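Local structure of xylulose kinase (3I8B) at residues P38-S50 / N85-S97. The protein probably phosphorylates D-xylulose to D-xylulose 5-phosphate with ATP, as a magnesium-binding sugar kinase of the FGGY family. Numbering follows the deposited sequence.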
loop_
_atom_site.group_PDB
_atom_site.type_symbol
_atom_site.label_atom_id
_atom_site.label_comp_id
_atom_site.label_asym_id
_atom_site.label_seq_id
_atom_site.Cartn_x
_atom_site.Cartn_y
_atom_site.Cartn_z
ATOM N N PRO A 38 -9.641 -0.223 17.358
ATOM C CA PRO A 38 -9.185 -1.353 18.184
ATOM C C PRO A 38 -7.967 -2.033 17.557
ATOM O O PRO A 38 -7.783 -1.978 16.343
ATOM C CB PRO A 38 -10.378 -2.321 18.159
ATOM C CG PRO A 38 -11.561 -1.487 17.692
ATOM C CD PRO A 38 -10.994 -0.432 16.809
ATOM N N ASN A 39 -7.124 -2.653 18.375
ATOM C CA ASN A 39 -6.020 -3.439 17.842
ATOM C C ASN A 39 -6.548 -4.736 17.229
ATOM O O ASN A 39 -7.673 -5.163 17.515
ATOM C CB ASN A 39 -5.007 -3.756 18.944
ATOM C CG ASN A 39 -4.563 -2.517 19.696
ATOM O OD1 ASN A 39 -4.645 -2.464 20.927
ATOM N ND2 ASN A 39 -4.101 -1.507 18.960
ATOM N N GLY A 40 -5.736 -5.374 16.397
ATOM C CA GLY A 40 -6.159 -6.606 15.763
ATOM C C GLY A 40 -5.964 -6.596 14.262
ATOM O O GLY A 40 -5.983 -5.536 13.615
ATOM N N THR A 41 -5.785 -7.793 13.704
ATOM C CA THR A 41 -5.560 -7.972 12.275
ATOM C C THR A 41 -6.880 -8.305 11.583
ATOM O O THR A 41 -6.936 -8.508 10.366
ATOM C CB THR A 41 -4.551 -9.102 12.024
ATOM O OG1 THR A 41 -5.056 -10.324 12.588
ATOM C CG2 THR A 41 -3.224 -8.758 12.673
ATOM N N SER A 42 -7.931 -8.386 12.390
ATOM C CA SER A 42 -9.304 -8.487 11.916
ATOM C C SER A 42 -10.156 -7.569 12.808
ATOM O O SER A 42 -9.818 -7.354 13.973
ATOM C CB SER A 42 -9.797 -9.936 11.993
ATOM O OG SER A 42 -9.207 -10.740 10.972
ATOM N N VAL A 43 -11.248 -7.021 12.279
ATOM C CA VAL A 43 -12.001 -6.025 13.041
ATOM C C VAL A 43 -13.412 -5.786 12.501
ATOM O O VAL A 43 -13.680 -5.979 11.325
ATOM C CB VAL A 43 -11.215 -4.683 13.116
ATOM C CG1 VAL A 43 -11.163 -4.018 11.750
ATOM C CG2 VAL A 43 -11.827 -3.742 14.163
ATOM N N ASP A 44 -14.319 -5.400 13.386
ATOM C CA ASP A 44 -15.677 -5.028 13.004
ATOM C C ASP A 44 -15.671 -3.594 12.460
ATOM O O ASP A 44 -15.333 -2.653 13.190
ATOM C CB ASP A 44 -16.576 -5.119 14.240
ATOM C CG ASP A 44 -18.038 -4.840 13.937
ATOM O OD1 ASP A 44 -18.364 -4.342 12.838
ATOM O OD2 ASP A 44 -18.876 -5.114 14.820
ATOM N N PRO A 45 -16.036 -3.417 11.181
ATOM C CA PRO A 45 -16.019 -2.077 10.572
ATOM C C PRO A 45 -16.843 -1.035 11.340
ATOM O O PRO A 45 -16.601 0.167 11.170
ATOM C CB PRO A 45 -16.616 -2.324 9.185
ATOM C CG PRO A 45 -16.208 -3.752 8.876
ATOM C CD PRO A 45 -16.357 -4.466 10.193
ATOM N N SER A 46 -17.799 -1.481 12.155
ATOM C CA SER A 46 -18.512 -0.575 13.065
ATOM C C SER A 46 -17.541 0.340 13.808
ATOM O O SER A 46 -17.850 1.490 14.064
ATOM C CB SER A 46 -19.344 -1.345 14.099
ATOM O OG SER A 46 -20.528 -1.855 13.515
ATOM N N TYR A 47 -16.382 -0.184 14.185
ATOM C CA TYR A 47 -15.380 0.653 14.843
ATOM C C TYR A 47 -14.776 1.707 13.923
ATOM O O TYR A 47 -14.372 2.760 14.398
ATOM C CB TYR A 47 -14.267 -0.191 15.452
ATOM C CG TYR A 47 -14.727 -0.987 16.639
ATOM C CD1 TYR A 47 -14.941 -0.370 17.870
ATOM C CD2 TYR A 47 -14.952 -2.352 16.536
ATOM C CE1 TYR A 47 -15.363 -1.097 18.972
ATOM C CE2 TYR A 47 -15.380 -3.091 17.638
ATOM C CZ TYR A 47 -15.579 -2.455 18.849
ATOM O OH TYR A 47 -16.002 -3.176 19.941
ATOM N N TRP A 48 -14.699 1.422 12.621
ATOM C CA TRP A 48 -14.189 2.410 11.674
ATOM C C TRP A 48 -15.195 3.534 11.493
ATOM O O TRP A 48 -14.812 4.697 11.332
ATOM C CB TRP A 48 -13.905 1.810 10.298
ATOM C CG TRP A 48 -12.926 0.700 10.268
ATOM C CD1 TRP A 48 -11.898 0.467 11.144
ATOM C CD2 TRP A 48 -12.847 -0.314 9.270
ATOM N NE1 TRP A 48 -11.195 -0.653 10.754
ATOM C CE2 TRP A 48 -11.763 -1.155 9.609
ATOM C CE3 TRP A 48 -13.598 -0.605 8.125
ATOM C CZ2 TRP A 48 -11.408 -2.264 8.842
ATOM C CZ3 TRP A 48 -13.245 -1.712 7.364
ATOM C CH2 TRP A 48 -12.163 -2.529 7.727
ATOM N N TRP A 49 -16.479 3.193 11.489
ATOM C CA TRP A 49 -17.486 4.234 11.390
ATOM C C TRP A 49 -17.455 5.134 12.635
ATOM O O TRP A 49 -17.489 6.364 12.528
ATOM C CB TRP A 49 -18.886 3.669 11.201
ATOM C CG TRP A 49 -19.883 4.773 11.196
ATOM C CD1 TRP A 49 -20.830 5.041 12.148
ATOM C CD2 TRP A 49 -19.978 5.832 10.228
ATOM N NE1 TRP A 49 -21.528 6.177 11.811
ATOM C CE2 TRP A 49 -21.027 6.680 10.639
ATOM C CE3 TRP A 49 -19.289 6.129 9.046
ATOM C CZ2 TRP A 49 -21.406 7.804 9.902
ATOM C CZ3 TRP A 49 -19.670 7.252 8.310
ATOM C CH2 TRP A 49 -20.715 8.069 8.742
ATOM N N SER A 50 -17.397 4.514 13.811
ATOM C CA SER A 50 -17.380 5.268 15.066
ATOM C C SER A 50 -16.146 6.164 15.176
ATOM O O SER A 50 -16.242 7.313 15.614
ATOM C CB SER A 50 -17.466 4.330 16.269
ATOM O OG SER A 50 -18.744 3.724 16.354
ATOM N N ASN A 85 -25.713 -5.371 5.681
ATOM C CA ASN A 85 -25.006 -5.731 6.911
ATOM C C ASN A 85 -23.632 -6.318 6.645
ATOM O O ASN A 85 -23.459 -7.110 5.716
ATOM C CB ASN A 85 -25.792 -6.775 7.717
ATOM C CG ASN A 85 -27.103 -6.234 8.266
ATOM O OD1 ASN A 85 -28.171 -6.715 7.910
ATOM N ND2 ASN A 85 -27.020 -5.252 9.148
ATOM N N VAL A 86 -22.655 -5.964 7.478
ATOM C CA VAL A 86 -21.360 -6.626 7.420
ATOM C C VAL A 86 -21.534 -8.050 7.926
ATOM O O VAL A 86 -22.020 -8.261 9.028
ATOM C CB VAL A 86 -20.294 -5.873 8.252
ATOM C CG1 VAL A 86 -19.006 -6.686 8.331
ATOM C CG2 VAL A 86 -20.027 -4.487 7.636
ATOM N N ILE A 87 -21.138 -9.026 7.114
ATOM C CA ILE A 87 -21.349 -10.445 7.424
ATOM C C ILE A 87 -20.494 -11.019 8.585
ATOM O O ILE A 87 -20.991 -11.786 9.409
ATOM C CB ILE A 87 -21.174 -11.326 6.147
ATOM C CG1 ILE A 87 -22.306 -11.036 5.148
ATOM C CG2 ILE A 87 -21.151 -12.811 6.523
ATOM C CD1 ILE A 87 -22.047 -11.535 3.721
ATOM N N ARG A 88 -19.218 -10.651 8.626
ATOM C CA ARG A 88 -18.259 -11.162 9.606
ATOM C C ARG A 88 -17.141 -10.133 9.633
ATOM O O ARG A 88 -17.097 -9.257 8.780
ATOM C CB ARG A 88 -17.642 -12.484 9.137
ATOM C CG ARG A 88 -16.611 -12.181 8.065
ATOM C CD ARG A 88 -15.525 -13.157 7.813
ATOM N NE ARG A 88 -15.142 -14.027 8.912
ATOM C CZ ARG A 88 -14.132 -13.820 9.746
ATOM N NH1 ARG A 88 -13.877 -14.740 10.665
ATOM N NH2 ARG A 88 -13.396 -12.714 9.681
ATOM N N ASP A 89 -16.206 -10.258 10.573
ATOM C CA ASP A 89 -15.146 -9.254 10.705
ATOM C C ASP A 89 -14.312 -9.036 9.443
ATOM O O ASP A 89 -14.035 -9.961 8.695
ATOM C CB ASP A 89 -14.218 -9.594 11.873
ATOM C CG ASP A 89 -14.780 -9.154 13.210
ATOM O OD1 ASP A 89 -15.968 -8.783 13.283
ATOM O OD2 ASP A 89 -14.021 -9.187 14.189
ATOM N N ALA A 90 -13.914 -7.788 9.212
ATOM C CA ALA A 90 -13.035 -7.505 8.105
ATOM C C ALA A 90 -11.700 -8.133 8.407
ATOM O O ALA A 90 -11.221 -8.069 9.545
ATOM C CB ALA A 90 -12.893 -5.988 7.893
HETATM N N MSE A 91 -11.106 -8.757 7.395
HETATM C CA MSE A 91 -9.777 -9.343 7.543
HETATM C C MSE A 91 -8.785 -8.469 6.810
HETATM O O MSE A 91 -8.932 -8.213 5.610
HETATM C CB MSE A 91 -9.756 -10.768 6.992
HETATM C CG MSE A 91 -10.847 -11.636 7.599
HETATM SE SE MSE A 91 -10.948 -13.384 6.725
HETATM C CE MSE A 91 -9.229 -14.117 7.365
ATOM N N LEU A 92 -7.774 -8.022 7.541
ATOM C CA LEU A 92 -6.953 -6.897 7.133
ATOM C C LEU A 92 -5.653 -7.301 6.449
ATOM O O LEU A 92 -5.299 -8.497 6.401
ATOM C CB LEU A 92 -6.674 -6.010 8.355
ATOM C CG LEU A 92 -7.924 -5.556 9.119
ATOM C CD1 LEU A 92 -7.569 -4.515 10.213
ATOM C CD2 LEU A 92 -8.975 -4.999 8.146
ATOM N N TRP A 93 -4.943 -6.303 5.924
ATOM C CA TRP A 93 -3.698 -6.537 5.192
ATOM C C TRP A 93 -2.698 -7.376 5.998
ATOM O O TRP A 93 -1.893 -8.117 5.423
ATOM C CB TRP A 93 -3.038 -5.211 4.806
ATOM C CG TRP A 93 -2.541 -4.451 6.011
ATOM C CD1 TRP A 93 -3.282 -3.663 6.837
ATOM C CD2 TRP A 93 -1.203 -4.442 6.538
ATOM N NE1 TRP A 93 -2.490 -3.151 7.839
ATOM C CE2 TRP A 93 -1.211 -3.610 7.680
ATOM C CE3 TRP A 93 -0.001 -5.043 6.149
ATOM C CZ2 TRP A 93 -0.059 -3.363 8.444
ATOM C CZ3 TRP A 93 1.149 -4.802 6.916
ATOM C CH2 TRP A 93 1.106 -3.969 8.049
ATOM N N ASN A 94 -2.748 -7.249 7.321
ATOM C CA ASN A 94 -1.790 -7.931 8.197
ATOM C C ASN A 94 -2.325 -9.194 8.860
ATOM O O ASN A 94 -1.644 -9.801 9.685
ATOM C CB ASN A 94 -1.221 -6.981 9.261
ATOM C CG ASN A 94 -2.306 -6.288 10.082
ATOM O OD1 ASN A 94 -3.491 -6.440 9.819
ATOM N ND2 ASN A 94 -1.892 -5.533 11.095
ATOM N N ASP A 95 -3.551 -9.575 8.523
ATOM C CA ASP A 95 -4.041 -10.902 8.873
ATOM C C ASP A 95 -3.240 -11.932 8.082
ATOM O O ASP A 95 -3.031 -11.777 6.877
ATOM C CB ASP A 95 -5.522 -11.049 8.531
ATOM C CG ASP A 95 -5.985 -12.506 8.549
ATOM O OD1 ASP A 95 -6.130 -13.058 9.654
ATOM O OD2 ASP A 95 -6.220 -13.090 7.456
ATOM N N THR A 96 -2.779 -12.979 8.755
ATOM C CA THR A 96 -2.047 -14.057 8.085
ATOM C C THR A 96 -2.862 -15.353 8.000
ATOM O O THR A 96 -2.345 -16.381 7.566
ATOM C CB THR A 96 -0.755 -14.397 8.829
ATOM O OG1 THR A 96 -1.077 -14.741 10.184
ATOM C CG2 THR A 96 0.190 -13.220 8.809
ATOM N N SER A 97 -4.111 -15.304 8.450
ATOM C CA SER A 97 -5.033 -16.436 8.342
ATOM C C SER A 97 -5.096 -17.018 6.927
ATOM O O SER A 97 -5.193 -18.230 6.757
ATOM C CB SER A 97 -6.453 -16.015 8.739
ATOM O OG SER A 97 -6.546 -15.702 10.116
HETATM O O HOH W 1 -3.338 -4.555 13.513
HETATM O O HOH W 2 -6.945 -11.808 11.745
HETATM O O HOH W 3 -3.038 -12.490 11.647
HETATM O O HOH W 4 -10.967 -12.943 11.309
#
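S42-V43 and A90-M91 pair as a short two-stranded antiparallel sheet in the FGGY N-terminal domain; strand 42-43 leads into helix 46-58, where D44 OD1 takes a capping bond from S46 N. V43 and A90 form the hydrogen-bonded pair. V43 N donates to A90 O (2.9 Å), and A90 N returns a bond to V43 O. L92 N continues the pairing onto T41 O. S42 and M91 are the non-hydrogen-bonded pair, where S42 CA makes a CA-H...O contact with A90 O.

Apolar packing lies on the V43 and A90 face. The six-membered end of the W48 indole meets two residues. W48 CH2 comes to 3.5 Å from A90 CB, obliquely to the ring, while L92 CD2 sits in plane at the ring edge. The other branch, L92 CD1, touches V43 CG1. P45 and V86 meet tip to tip, P45 CD to V86 CG1 at 3.9 Å. This layer lies near H75, predicted to bind the substrate, whose side chain is about 7 Å from that of L92.

The carboxylate of D89 lies against the V43-D44 peptide, with D89 CG 3.7 Å from V43 C. Without the carboxylate, as with an alanine in place of D89, the V43-D44 peptide would probably lose the flat group packed against it.

Water and polar side chains tie the far end. Water 1 donates to G40 O and accepts from N94 ND2. With chi1 at 54°, the N94 amide is folded back over its own backbone, and N94 OD1 comes against T41 CB; this buried oxygen has no polar partner. Water 2 bridges T41 OG1 and S42 OG and donates to D95 OD1 at 2.6 Å.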